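Local coordinates for quinoline 2-oxidoreductase large subunit (Pseudomonas putida, PDB 1T3Q), which carries the molybdenum and pterin cytosine dinucleotide cofactor of a xanthine dehydrogenase family hydroxylase and probably hosts the oxidation of quinoline at position 2, at residues B[41-46]-B[273-278]; B[206-211]-B[267-272]; B[641-646]-B[659-664]; B[678-683]-B[720-725]. All coordinates share one frame; numbering follows the deposited sequence.

Interaction 1 (B[41-46]-B[273-278])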
loop_
_atom_site.group_PDB
_atom_site.type_symbol
_atom_site.label_atom_id
_atom_site.label_comp_id
_atom_site.label_asym_id
_atom_site.label_seq_id
_atom_site.Cartn_x
_atom_site.Cartn_y
_atom_site.Cartn_z
ATOM N N GLY B 41 12.353 3.781 4.393
ATOM C CA GLY B 41 12.951 4.168 5.664
ATOM C C GLY B 41 12.779 3.163 6.786
ATOM O O GLY B 41 13.093 3.444 7.942
ATOM N N MET B 42 12.289 1.983 6.437
ATOM C CA MET B 42 12.045 0.909 7.391
ATOM C C MET B 42 13.259 0.539 8.247
ATOM O O MET B 42 14.352 0.298 7.725
ATOM C CB MET B 42 11.560 -0.320 6.618
ATOM C CG MET B 42 10.991 -1.443 7.440
ATOM S SD MET B 42 10.215 -2.626 6.322
ATOM C CE MET B 42 11.612 -3.171 5.366
ATOM N N LEU B 43 13.051 0.488 9.563
ATOM C CA LEU B 43 14.100 0.121 10.516
ATOM C C LEU B 43 13.830 -1.280 11.065
ATOM O O LEU B 43 12.727 -1.821 10.902
ATOM C CB LEU B 43 14.169 1.141 11.661
ATOM C CG LEU B 43 14.650 2.538 11.263
ATOM C CD1 LEU B 43 14.457 3.503 12.422
ATOM C CD2 LEU B 43 16.118 2.471 10.845
ATOM N N HIS B 44 14.827 -1.858 11.729
ATOM C CA HIS B 44 14.724 -3.214 12.247
ATOM C C HIS B 44 14.954 -3.358 13.742
ATOM O O HIS B 44 15.848 -2.729 14.310
ATOM C CB HIS B 44 15.722 -4.096 11.504
ATOM C CG HIS B 44 15.575 -4.030 10.017
ATOM N ND1 HIS B 44 14.965 -5.026 9.285
ATOM C CD2 HIS B 44 15.908 -3.060 9.131
ATOM C CE1 HIS B 44 14.927 -4.672 8.012
ATOM N NE2 HIS B 44 15.492 -3.484 7.893
ATOM N N VAL B 45 14.153 -4.206 14.376
ATOM C CA VAL B 45 14.299 -4.416 15.810
ATOM C C VAL B 45 14.890 -5.788 16.116
ATOM O O VAL B 45 14.627 -6.767 15.411
ATOM C CB VAL B 45 12.936 -4.267 16.545
ATOM C CG1 VAL B 45 11.989 -5.377 16.137
ATOM C CG2 VAL B 45 13.150 -4.277 18.059
ATOM N N ALA B 46 15.725 -5.838 17.153
ATOM C CA ALA B 46 16.339 -7.077 17.624
ATOM C C ALA B 46 16.125 -7.060 19.128
ATOM O O ALA B 46 15.988 -5.986 19.718
ATOM C CB ALA B 46 17.819 -7.110 17.309
ATOM N N ARG B 273 6.184 4.991 16.536
ATOM C CA ARG B 273 5.686 6.303 16.935
ATOM C C ARG B 273 6.851 7.127 17.481
ATOM O O ARG B 273 6.980 8.305 17.179
ATOM C CB ARG B 273 4.598 6.176 18.004
ATOM C CG ARG B 273 3.989 7.521 18.412
ATOM C CD ARG B 273 2.836 7.358 19.397
ATOM N NE ARG B 273 3.273 6.718 20.633
ATOM C CZ ARG B 273 2.491 6.500 21.684
ATOM N NH1 ARG B 273 2.982 5.910 22.767
ATOM N NH2 ARG B 273 1.218 6.878 21.657
ATOM N N ALA B 274 7.703 6.495 18.277
ATOM C CA ALA B 274 8.845 7.182 18.871
ATOM C C ALA B 274 9.888 7.644 17.851
ATOM O O ALA B 274 10.447 8.729 17.979
ATOM C CB ALA B 274 9.509 6.280 19.914
ATOM N N LEU B 275 10.137 6.831 16.829
ATOM C CA LEU B 275 11.149 7.164 15.829
ATOM C C LEU B 275 10.657 7.896 14.585
ATOM O O LEU B 275 11.459 8.474 13.851
ATOM C CB LEU B 275 11.886 5.888 15.400
ATOM C CG LEU B 275 12.637 5.123 16.492
ATOM C CD1 LEU B 275 13.081 3.763 15.963
ATOM C CD2 LEU B 275 13.837 5.938 16.958
ATOM N N GLY B 276 9.354 7.866 14.336
ATOM C CA GLY B 276 8.833 8.534 13.158
ATOM C C GLY B 276 9.199 7.800 11.879
ATOM O O GLY B 276 9.261 8.395 10.805
ATOM N N ARG B 277 9.462 6.505 11.998
ATOM C CA ARG B 277 9.807 5.677 10.844
ATOM C C ARG B 277 9.240 4.274 11.044
ATOM O O ARG B 277 8.947 3.872 12.169
ATOM C CB ARG B 277 11.326 5.600 10.676
ATOM C CG ARG B 277 11.958 6.934 10.324
ATOM C CD ARG B 277 13.460 6.846 10.270
ATOM N NE ARG B 277 13.924 5.953 9.214
ATOM C CZ ARG B 277 15.207 5.728 8.949
ATOM N NH1 ARG B 277 16.149 6.334 9.666
ATOM N NH2 ARG B 277 15.549 4.897 7.973
ATOM N N PRO B 278 9.067 3.515 9.951
ATOM C CA PRO B 278 8.527 2.160 10.094
ATOM C C PRO B 278 9.489 1.283 10.887
ATOM O O PRO B 278 10.709 1.434 10.791
ATOM C CB PRO B 278 8.383 1.683 8.642
ATOM C CG PRO B 278 8.233 2.941 7.873
ATOM C CD PRO B 278 9.241 3.857 8.530
#
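R277 and P278, just past the C-terminal end of helix 263-275, meet G41, M42 and L43 where strand 43-49 enters the mixed sheet that joins the a/b hammerhead region to the first molybdopterin-binding region. The carbonyl oxygen of G41 is gripped side-on by the guanidinium of R277, with NE 2.9 Å from G41 O. NH2 of R277 binds the same G41 O, also at 2.9 Å. NE arrives in the carbonyl plane on a lone pair, whereas NH2 sits above that plane, and neither N-H points straight (132° and 133°). A bend at chi3 (64°) turns the NE/NH2 edge of R277 to G41 O. Backbone pairing adds a straighter bond, L43 N to P278 O at 2.8 Å, and L43 also pairs with R280 in the adjoining strand 279-282.

Apolar contacts flank the polar ones. L43 crosses the R277 side chain at about a right angle, and its CD2 lies over one face of the guanidinium. P278 packs its CB against CA of M42, 3.9 Å away. At the helix end, L43 CD1 meets L275 CD1 at 3.8 Å.

Interaction 2 (B[206-211]-B[267-272])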
loop_
_atom_site.group_PDB
_atom_site.type_symbol
_atom_site.label_atom_id
_atom_site.label_comp_id
_atom_site.label_asym_id
_atom_site.label_seq_id
_atom_site.Cartn_x
_atom_site.Cartn_y
_atom_site.Cartn_z
ATOM N N ALA B 206 5.749 -8.520 12.499
ATOM C CA ALA B 206 4.875 -7.368 12.415
ATOM C C ALA B 206 5.691 -6.145 12.015
ATOM O O ALA B 206 6.887 -6.067 12.293
ATOM C CB ALA B 206 4.179 -7.133 13.756
ATOM N N VAL B 207 5.037 -5.201 11.346
ATOM C CA VAL B 207 5.676 -3.970 10.907
ATOM C C VAL B 207 4.704 -2.839 11.201
ATOM O O VAL B 207 3.546 -2.887 10.787
ATOM C CB VAL B 207 5.971 -3.982 9.382
ATOM C CG1 VAL B 207 6.659 -2.689 8.972
ATOM C CG2 VAL B 207 6.846 -5.175 9.030
ATOM N N ALA B 208 5.171 -1.830 11.929
ATOM C CA ALA B 208 4.325 -0.695 12.266
ATOM C C ALA B 208 4.794 0.567 11.557
ATOM O O ALA B 208 5.988 0.789 11.380
ATOM C CB ALA B 208 4.326 -0.472 13.781
ATOM N N GLN B 209 3.839 1.387 11.145
ATOM C CA GLN B 209 4.150 2.639 10.487
ATOM C C GLN B 209 3.281 3.720 11.106
ATOM O O GLN B 209 2.066 3.766 10.880
ATOM C CB GLN B 209 3.873 2.555 8.984
ATOM C CG GLN B 209 4.240 3.831 8.227
ATOM C CD GLN B 209 4.017 3.703 6.732
ATOM O OE1 GLN B 209 4.930 3.927 5.935
ATOM N NE2 GLN B 209 2.802 3.340 6.345
ATOM N N TYR B 210 3.906 4.573 11.910
ATOM C CA TYR B 210 3.191 5.665 12.549
ATOM C C TYR B 210 3.515 6.946 11.803
ATOM O O TYR B 210 4.681 7.239 11.539
ATOM C CB TYR B 210 3.610 5.814 14.010
ATOM C CG TYR B 210 2.800 6.860 14.726
ATOM C CD1 TYR B 210 1.544 6.557 15.242
ATOM C CD2 TYR B 210 3.263 8.172 14.837
ATOM C CE1 TYR B 210 0.760 7.535 15.853
ATOM C CE2 TYR B 210 2.488 9.159 15.444
ATOM C CZ TYR B 210 1.237 8.832 15.950
ATOM O OH TYR B 210 0.458 9.802 16.540
ATOM N N GLU B 211 2.479 7.704 11.460
ATOM C CA GLU B 211 2.645 8.959 10.739
ATOM C C GLU B 211 2.184 10.115 11.625
ATOM O O GLU B 211 0.990 10.294 11.850
ATOM C CB GLU B 211 1.829 8.931 9.448
ATOM C CG GLU B 211 1.891 10.233 8.678
ATOM C CD GLU B 211 3.315 10.632 8.347
ATOM O OE1 GLU B 211 3.628 11.838 8.434
ATOM O OE2 GLU B 211 4.122 9.739 8.001
ATOM N N LEU B 267 5.093 -3.338 20.837
ATOM C CA LEU B 267 6.396 -2.695 20.777
ATOM C C LEU B 267 6.692 -2.013 19.455
ATOM O O LEU B 267 7.154 -0.874 19.447
ATOM C CB LEU B 267 7.503 -3.693 21.120
ATOM C CG LEU B 267 7.572 -4.096 22.599
ATOM C CD1 LEU B 267 8.517 -5.267 22.770
ATOM C CD2 LEU B 267 8.034 -2.895 23.446
ATOM N N VAL B 268 6.429 -2.673 18.327
ATOM C CA VAL B 268 6.723 -2.013 17.060
ATOM C C VAL B 268 5.903 -0.741 16.881
ATOM O O VAL B 268 6.384 0.230 16.300
ATOM C CB VAL B 268 6.522 -2.950 15.839
ATOM C CG1 VAL B 268 7.581 -4.044 15.866
ATOM C CG2 VAL B 268 5.124 -3.555 15.854
ATOM N N CYS B 269 4.675 -0.732 17.394
ATOM C CA CYS B 269 3.838 0.460 17.284
ATOM C C CYS B 269 4.446 1.580 18.114
ATOM O O CYS B 269 4.534 2.724 17.665
ATOM C CB CYS B 269 2.419 0.172 17.778
ATOM S SG CYS B 269 1.513 -1.005 16.744
ATOM N N LEU B 270 4.864 1.244 19.331
ATOM C CA LEU B 270 5.469 2.225 20.221
ATOM C C LEU B 270 6.776 2.741 19.629
ATOM O O LEU B 270 7.055 3.934 19.666
ATOM C CB LEU B 270 5.732 1.598 21.595
ATOM C CG LEU B 270 4.494 1.222 22.417
ATOM C CD1 LEU B 270 4.920 0.528 23.695
ATOM C CD2 LEU B 270 3.685 2.473 22.734
ATOM N N LEU B 271 7.565 1.831 19.072
ATOM C CA LEU B 271 8.846 2.191 18.479
ATOM C C LEU B 271 8.692 3.064 17.242
ATOM O O LEU B 271 9.418 4.047 17.074
ATOM C CB LEU B 271 9.634 0.923 18.140
ATOM C CG LEU B 271 10.156 0.140 19.349
ATOM C CD1 LEU B 271 10.601 -1.254 18.924
ATOM C CD2 LEU B 271 11.314 0.912 19.992
ATOM N N SER B 272 7.750 2.715 16.371
ATOM C CA SER B 272 7.544 3.504 15.170
ATOM C C SER B 272 7.052 4.898 15.532
ATOM O O SER B 272 7.447 5.882 14.910
ATOM C CB SER B 272 6.537 2.834 14.236
ATOM O OG SER B 272 6.328 3.648 13.095
#
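A208 faces V268, C269 and S272 in a helix-on-sheet packing: helix 263-275 lies against strand 205-211 of the mixed sheet, and the chain passes from its end into strand 279-282, the neighbour of 205-211. The axes of the two short segments run in roughly the same direction, 33° apart, with a closest approach of 7.1 Å.

Alternate residues A206, A208 and Y210 direct their CB atoms at the helix. The small A208 methyl presses on the helix backbone itself, its CB 3.3 Å from V268 O. V268 meets the same methyl through its CG2 branch, 3.8 Å from A208 CB, and that branch also approaches A206 CB. From C269, SG reaches A208 CB at 4.1 Å, and CB of S272 comes to 4.0 Å from A208 CB, so one methyl touches V268, C269 and S272. V268 and C269 also pack on L219 of strand 216-221, which carries the helix across more of the sheet.

S272 supplies the polar tie. With OG anti to its backbone N (chi1 178°), the hydroxyl is turned to the strand. It is also hydrogen-bonded to R277 O beyond the helix end, so this buried OG links the strand to the turn after the helix. The CB of Y210 lies 3.6 Å from S272 OG, and the backbone N-H of Y210 donates to that oxygen, Y210 N being 2.9 Å from S272 OG at an N-H...O angle of 149°.

Interaction 3 (B[641-646]-B[659-664])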
loop_
_atom_site.group_PDB
_atom_site.type_symbol
_atom_site.label_atom_id
_atom_site.label_comp_id
_atom_site.label_asym_id
_atom_site.label_seq_id
_atom_site.Cartn_x
_atom_site.Cartn_y
_atom_site.Cartn_z
ATOM N N GLY B 641 -14.232 -39.581 14.010
ATOM C CA GLY B 641 -13.429 -40.589 14.662
ATOM C C GLY B 641 -12.147 -40.817 13.894
ATOM O O GLY B 641 -12.055 -40.487 12.712
ATOM N N HIS B 642 -11.152 -41.367 14.578
ATOM C CA HIS B 642 -9.870 -41.663 13.966
ATOM C C HIS B 642 -9.384 -42.995 14.490
ATOM O O HIS B 642 -9.666 -43.368 15.628
ATOM C CB HIS B 642 -8.821 -40.602 14.317
ATOM C CG HIS B 642 -9.184 -39.220 13.881
ATOM N ND1 HIS B 642 -9.939 -38.368 14.656
ATOM C CD2 HIS B 642 -8.919 -38.550 12.733
ATOM C CE1 HIS B 642 -10.126 -37.233 14.005
ATOM N NE2 HIS B 642 -9.517 -37.318 12.835
ATOM N N ALA B 643 -8.655 -43.711 13.646
ATOM C CA ALA B 643 -8.072 -44.994 14.018
ATOM C C ALA B 643 -6.674 -44.992 13.427
ATOM O O ALA B 643 -6.478 -44.620 12.268
ATOM C CB ALA B 643 -8.886 -46.150 13.453
ATOM N N ALA B 644 -5.700 -45.385 14.236
ATOM C CA ALA B 644 -4.322 -45.418 13.790
ATOM C C ALA B 644 -3.726 -46.784 14.052
ATOM O O ALA B 644 -4.068 -47.451 15.029
ATOM C CB ALA B 644 -3.508 -44.349 14.518
ATOM N N ILE B 645 -2.847 -47.206 13.153
ATOM C CA ILE B 645 -2.156 -48.471 13.306
ATOM C C ILE B 645 -0.680 -48.111 13.378
ATOM O O ILE B 645 -0.162 -47.413 12.508
ATOM C CB ILE B 645 -2.400 -49.416 12.114
ATOM C CG1 ILE B 645 -3.861 -49.881 12.116
ATOM C CG2 ILE B 645 -1.464 -50.615 12.207
ATOM C CD1 ILE B 645 -4.222 -50.817 10.972
ATOM N N VAL B 646 -0.017 -48.562 14.438
ATOM C CA VAL B 646 1.396 -48.280 14.624
ATOM C C VAL B 646 2.173 -49.579 14.720
ATOM O O VAL B 646 1.646 -50.604 15.158
ATOM C CB VAL B 646 1.670 -47.464 15.917
ATOM C CG1 VAL B 646 0.895 -46.156 15.888
ATOM C CG2 VAL B 646 1.310 -48.285 17.141
ATOM N N ASP B 659 -0.780 -46.800 9.232
ATOM C CA ASP B 659 -2.102 -46.534 8.688
ATOM C C ASP B 659 -2.852 -45.497 9.514
ATOM O O ASP B 659 -2.636 -45.367 10.715
ATOM C CB ASP B 659 -2.940 -47.816 8.679
ATOM C CG ASP B 659 -2.295 -48.934 7.891
ATOM O OD1 ASP B 659 -2.567 -49.043 6.678
ATOM O OD2 ASP B 659 -1.518 -49.703 8.488
ATOM N N PHE B 660 -3.737 -44.767 8.855
ATOM C CA PHE B 660 -4.556 -43.780 9.537
ATOM C C PHE B 660 -5.893 -43.709 8.824
ATOM O O PHE B 660 -5.961 -43.585 7.596
ATOM C CB PHE B 660 -3.873 -42.412 9.560
ATOM C CG PHE B 660 -3.859 -41.779 10.925
ATOM C CD1 PHE B 660 -5.039 -41.336 11.514
ATOM C CD2 PHE B 660 -2.672 -41.676 11.644
ATOM C CE1 PHE B 660 -5.039 -40.806 12.806
ATOM C CE2 PHE B 660 -2.661 -41.145 12.934
ATOM C CZ PHE B 660 -3.847 -40.711 13.516
ATOM N N PHE B 661 -6.954 -43.825 9.610
ATOM C CA PHE B 661 -8.312 -43.797 9.099
ATOM C C PHE B 661 -9.047 -42.656 9.786
ATOM O O PHE B 661 -8.913 -42.467 10.994
ATOM C CB PHE B 661 -9.004 -45.119 9.420
ATOM C CG PHE B 661 -8.234 -46.334 8.970
ATOM C CD1 PHE B 661 -8.345 -46.807 7.666
ATOM C CD2 PHE B 661 -7.398 -47.006 9.855
ATOM C CE1 PHE B 661 -7.633 -47.936 7.254
ATOM C CE2 PHE B 661 -6.683 -48.133 9.450
ATOM C CZ PHE B 661 -6.802 -48.597 8.150
ATOM N N ALA B 662 -9.820 -41.898 9.017
ATOM C CA ALA B 662 -10.565 -40.781 9.576
ATOM C C ALA B 662 -12.004 -40.731 9.086
ATOM O O ALA B 662 -12.280 -40.942 7.905
ATOM C CB ALA B 662 -9.865 -39.463 9.237
ATOM N N VAL B 663 -12.917 -40.461 10.011
ATOM C CA VAL B 663 -14.329 -40.307 9.689
ATOM C C VAL B 663 -14.679 -38.921 10.217
ATOM O O VAL B 663 -14.526 -38.651 11.409
ATOM C CB VAL B 663 -15.211 -41.349 10.397
ATOM C CG1 VAL B 663 -16.679 -40.997 10.194
ATOM C CG2 VAL B 663 -14.921 -42.737 9.853
ATOM N N GLU B 664 -15.133 -38.036 9.339
ATOM C CA GLU B 664 -15.462 -36.681 9.765
ATOM C C GLU B 664 -16.870 -36.250 9.407
ATOM O O GLU B 664 -17.361 -36.531 8.315
ATOM C CB GLU B 664 -14.466 -35.678 9.156
ATOM C CG GLU B 664 -14.851 -34.208 9.335
ATOM C CD GLU B 664 -14.736 -33.734 10.779
ATOM O OE1 GLU B 664 -15.384 -32.722 11.132
ATOM O OE2 GLU B 664 -13.992 -34.367 11.559
#
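The carbonyl oxygen of A643 accepts the backbone N-H of F661 at 2.8 Å between A643 O and F661 N. The same oxygen takes a CA-H...O contact from F660, whose CA is 3.4 Å from A643 O. It belongs to an antiparallel beta hairpin, strands 636-649 and 655-665, in which G641-V663, A643-F661 and I645-D659 are the hydrogen-bonded pairs and H642-A662 and A644-F660 the non-hydrogen-bonded ones. The ladder slackens toward I645 and D659: I645 N to D659 O is 3.1 Å, and the return bond is weak.

The two faces differ. On one, A644 CB sits over the F660 ring in a CH-pi contact, 3.9 Å from its centroid and 20° off the normal. The chi1 of F660 (-131°) lies away from the usual staggered positions and swings the ring to A644 CB. H642 CB approaches the edge of that ring, and H642 CD2 touches A662 CB at 3.7 Å.

On the other face, I645 and D659 lie side by side, pointing the same way. CD1 of I645 meets the edge of the F661 ring in its plane, 3.9 Å from F661 CE2. The backbone ladder thus sets the register, while F660 and A662 pack on helix 672-692 from one face and A643, F661 and V663 on helix 426-437 from the other; H642 ND1 and D659 OD2 find their polar partners beyond the hairpin, in S748 and R445.

Interaction 4 (B[678-683]-B[720-725]). With MCN (pterin cytosine dinucleotide), chain N.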
loop_
_atom_site.group_PDB
_atom_site.type_symbol
_atom_site.label_atom_id
_atom_site.label_comp_id
_atom_site.label_asym_id
_atom_site.label_seq_id
_atom_site.Cartn_x
_atom_site.Cartn_y
_atom_site.Cartn_z
ATOM N N GLN B 678 -7.388 -30.198 5.563
ATOM C CA GLN B 678 -7.385 -29.841 6.984
ATOM C C GLN B 678 -7.240 -31.081 7.857
ATOM O O GLN B 678 -6.564 -31.055 8.887
ATOM C CB GLN B 678 -8.680 -29.108 7.339
ATOM C CG GLN B 678 -8.785 -27.718 6.736
ATOM C CD GLN B 678 -7.773 -26.765 7.338
ATOM O OE1 GLN B 678 -7.838 -26.447 8.524
ATOM N NE2 GLN B 678 -6.825 -26.312 6.524
ATOM N N ILE B 679 -7.892 -32.165 7.445
ATOM C CA ILE B 679 -7.824 -33.416 8.186
ATOM C C ILE B 679 -6.417 -34.013 8.129
ATOM O O ILE B 679 -5.872 -34.435 9.150
ATOM C CB ILE B 679 -8.838 -34.452 7.631
ATOM C CG1 ILE B 679 -10.267 -34.027 7.980
ATOM C CG2 ILE B 679 -8.542 -35.828 8.202
ATOM C CD1 ILE B 679 -11.340 -34.852 7.278
ATOM N N ARG B 680 -5.826 -34.061 6.937
ATOM C CA ARG B 680 -4.484 -34.619 6.808
ATOM C C ARG B 680 -3.456 -33.759 7.538
ATOM O O ARG B 680 -2.553 -34.283 8.188
ATOM C CB ARG B 680 -4.105 -34.778 5.326
ATOM C CG ARG B 680 -4.963 -35.820 4.611
ATOM C CD ARG B 680 -4.334 -36.288 3.298
ATOM N NE ARG B 680 -5.035 -37.462 2.771
ATOM C CZ ARG B 680 -6.171 -37.418 2.082
ATOM N NH1 ARG B 680 -6.725 -38.548 1.659
ATOM N NH2 ARG B 680 -6.743 -36.252 1.795
ATOM N N GLY B 681 -3.601 -32.444 7.447
ATOM C CA GLY B 681 -2.667 -31.559 8.128
ATOM C C GLY B 681 -2.731 -31.752 9.633
ATOM O O GLY B 681 -1.698 -31.801 10.309
ATOM N N GLY B 682 -3.950 -31.863 10.160
ATOM C CA GLY B 682 -4.130 -32.062 11.591
ATOM C C GLY B 682 -3.573 -33.403 12.034
ATOM O O GLY B 682 -2.980 -33.515 13.107
ATOM N N ILE B 683 -3.760 -34.430 11.211
ATOM C CA ILE B 683 -3.253 -35.757 11.541
ATOM C C ILE B 683 -1.727 -35.768 11.630
ATOM O O ILE B 683 -1.156 -36.428 12.500
ATOM C CB ILE B 683 -3.727 -36.818 10.507
ATOM C CG1 ILE B 683 -5.218 -37.114 10.729
ATOM C CG2 ILE B 683 -2.898 -38.110 10.654
ATOM C CD1 ILE B 683 -5.861 -37.993 9.658
ATOM N N PRO B 720 1.824 -41.416 7.068
ATOM C CA PRO B 720 1.422 -42.391 6.050
ATOM C C PRO B 720 0.336 -41.805 5.168
ATOM O O PRO B 720 -0.106 -40.673 5.380
ATOM C CB PRO B 720 0.885 -43.541 6.888
ATOM C CG PRO B 720 0.152 -42.787 7.987
ATOM C CD PRO B 720 1.153 -41.694 8.355
ATOM N N ASP B 721 -0.088 -42.558 4.159
ATOM C CA ASP B 721 -1.187 -42.087 3.335
ATOM C C ASP B 721 -2.373 -42.253 4.281
ATOM O O ASP B 721 -2.382 -43.158 5.116
ATOM C CB ASP B 721 -1.347 -42.944 2.079
ATOM C CG ASP B 721 -0.221 -42.716 1.085
ATOM O OD1 ASP B 721 0.066 -41.540 0.776
ATOM O OD2 ASP B 721 0.379 -43.703 0.612
ATOM N N ILE B 722 -3.357 -41.374 4.155
ATOM C CA ILE B 722 -4.516 -41.371 5.036
ATOM C C ILE B 722 -5.831 -41.634 4.308
ATOM O O ILE B 722 -6.078 -41.068 3.242
ATOM C CB ILE B 722 -4.592 -39.995 5.750
ATOM C CG1 ILE B 722 -3.330 -39.798 6.592
ATOM C CG2 ILE B 722 -5.857 -39.891 6.595
ATOM C CD1 ILE B 722 -2.995 -38.335 6.872
ATOM N N ARG B 723 -6.672 -42.491 4.886
ATOM C CA ARG B 723 -7.971 -42.787 4.287
ATOM C C ARG B 723 -9.050 -42.010 5.036
ATOM O O ARG B 723 -9.137 -42.065 6.266
ATOM C CB ARG B 723 -8.271 -44.289 4.329
ATOM C CG ARG B 723 -9.471 -44.697 3.467
ATOM C CD ARG B 723 -9.337 -46.134 2.959
ATOM N NE ARG B 723 -10.185 -47.096 3.662
ATOM C CZ ARG B 723 -11.502 -47.205 3.496
ATOM N NH1 ARG B 723 -12.187 -48.115 4.176
ATOM N NH2 ARG B 723 -12.136 -46.405 2.656
ATOM N N ILE B 724 -9.865 -41.278 4.285
ATOM C CA ILE B 724 -10.915 -40.455 4.874
ATOM C C ILE B 724 -12.305 -40.750 4.340
ATOM O O ILE B 724 -12.489 -40.929 3.144
ATOM C CB ILE B 724 -10.659 -38.963 4.593
ATOM C CG1 ILE B 724 -9.279 -38.558 5.111
ATOM C CG2 ILE B 724 -11.765 -38.116 5.217
ATOM C CD1 ILE B 724 -8.880 -37.145 4.704
ATOM N N ARG B 725 -13.281 -40.775 5.238
ATOM C CA ARG B 725 -14.668 -40.968 4.849
ATOM C C ARG B 725 -15.466 -39.844 5.512
ATOM O O ARG B 725 -15.088 -39.348 6.583
ATOM C CB ARG B 725 -15.162 -42.358 5.266
ATOM C CG ARG B 725 -14.604 -43.473 4.376
ATOM C CD ARG B 725 -15.035 -43.252 2.930
ATOM N NE ARG B 725 -14.385 -44.139 1.964
HETATM N N1 MCN N . -14.350 -25.969 5.723
HETATM C C2 MCN N . -15.258 -26.362 4.686
HETATM N N3 MCN N . -16.461 -26.853 5.171
HETATM C C4 MCN N . -16.825 -26.992 6.506
HETATM C C5 MCN N . -15.849 -26.585 7.525
HETATM C C6 MCN N . -14.632 -26.078 7.136
HETATM O O2 MCN N . -14.948 -26.280 3.519
HETATM N N4 MCN N . -18.003 -27.467 6.851
HETATM C "C1'" MCN N . -12.988 -25.367 5.214
HETATM C C2D MCN N . -13.008 -23.771 5.225
HETATM O "O2'" MCN N . -12.206 -23.252 4.104
HETATM C "C3'" MCN N . -12.474 -23.427 6.600
HETATM C C4D MCN N . -11.416 -24.470 6.872
HETATM O O4D MCN N . -11.848 -25.677 6.066
HETATM O "O3'" MCN N . -11.909 -22.070 6.589
HETATM C "C5'" MCN N . -11.110 -24.743 8.372
HETATM O "O5'" MCN N . -12.357 -24.990 8.972
HETATM P PA MCN N . -12.932 -24.206 10.216
HETATM O O1A MCN N . -14.068 -23.381 9.697
HETATM O O2A MCN N . -13.145 -25.283 11.267
HETATM O O3A MCN N . -11.847 -23.257 10.971
HETATM P PB MCN N . -11.233 -21.834 10.569
HETATM O O1B MCN N . -11.637 -20.870 11.636
HETATM O O2B MCN N . -11.564 -21.476 9.150
HETATM O O3B MCN N . -9.649 -22.088 10.616
HETATM C C10 MCN N . -8.950 -22.053 11.834
HETATM C "C9'" MCN N . -8.637 -23.475 12.165
HETATM C "C8'" MCN N . -7.796 -23.402 13.461
HETATM S "S8'" MCN N . -8.639 -22.712 14.878
HETATM C "C7'" MCN N . -6.540 -23.827 13.610
HETATM S "S7'" MCN N . -5.579 -23.716 15.112
HETATM C "C6'" MCN N . -5.811 -24.405 12.349
HETATM C C7 MCN N . -6.803 -24.979 11.374
HETATM O "O9'" MCN N . -7.805 -24.031 11.042
HETATM N "N5'" MCN N . -4.895 -23.289 11.868
HETATM C C4A MCN N . -4.494 -23.600 10.508
HETATM N "N8'" MCN N . -6.113 -25.385 10.103
HETATM C C4B MCN N . -5.004 -24.604 9.664
HETATM N "N1'" MCN N . -4.583 -24.871 8.337
HETATM C "C2'" MCN N . -3.597 -24.064 7.880
HETATM N "N2'" MCN N . -3.150 -24.288 6.625
HETATM N "N3'" MCN N . -3.056 -23.033 8.623
HETATM C "C4'" MCN N . -3.443 -22.692 9.972
HETATM O "O4'" MCN N . -2.920 -21.773 10.554
#
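I679, R680 and I683 on helix 672-692 pack against I722 and I724 of strand 722-726, the outermost strand, within this chain, of a mixed sheet. In this helix-on-sheet packing the axes of the short helix and strand segments run at 135° to each other, 9.9 Å apart at their closest.

The apolar contacts are made by isoleucines, joined by the aliphatic part of R680, whose CG is 3.9 Å from I722 CD1. I683 and I722 meet tip to tip, I683 CD1 being 3.6 Å from I722 CG2. I679 and I724 do the same, with I679 CG2 at 3.8 Å from I724 CD1. That CD1 also lies over one face of the R680 guanidinium, toward its rim.

The polar part belongs to R680. Extended from CG to NE, it slides past I722 in the opposite direction and delivers NH1 to the backbone: NH1 is 3.0 Å from I722 O, tilted from the carbonyl plane. The same guanidinium makes salt bridges through NH2 to E676 and through NE to E148 of the small subunit. E148 of that subunit also accepts from I722 N, tying the layer to the subunit interface.

On the side of Q678 the helix borders the cofactor. A bend at chi2 (-68°) turns the Q678 amide toward the pterin, where OE1 comes close to MCN N8', at 2.6 Å. The hydrogen bond is made by NE2 of Q678, which donates to MCN N1' at 3.2 Å, with an N-H...N angle of 157°.

Overall arrangement
Interactions 1 and 2 share helix 263-275 and one mixed sheet, their centres 7 Å apart; a hydrogen bond joins the two, and interaction 2 is nested in the chain loop that interaction 1 closes. Interactions 3 and 4 form a second pair, 8 Å between centres, on strands 655-665 and 722-726 of another sheet, where A662 pairs with R723 and R725. Centres of interactions 1 and 3 are about 50 Å apart. Interaction 1 is only partly buried and relies on an arginine grip; interactions 2, 3 and 4 are buried, using small-residue packing with one serine tie, a backbone ladder, and isoleucines with an arginine, respectively. Of the four, interaction 4 reaches both cofactor and small subunit.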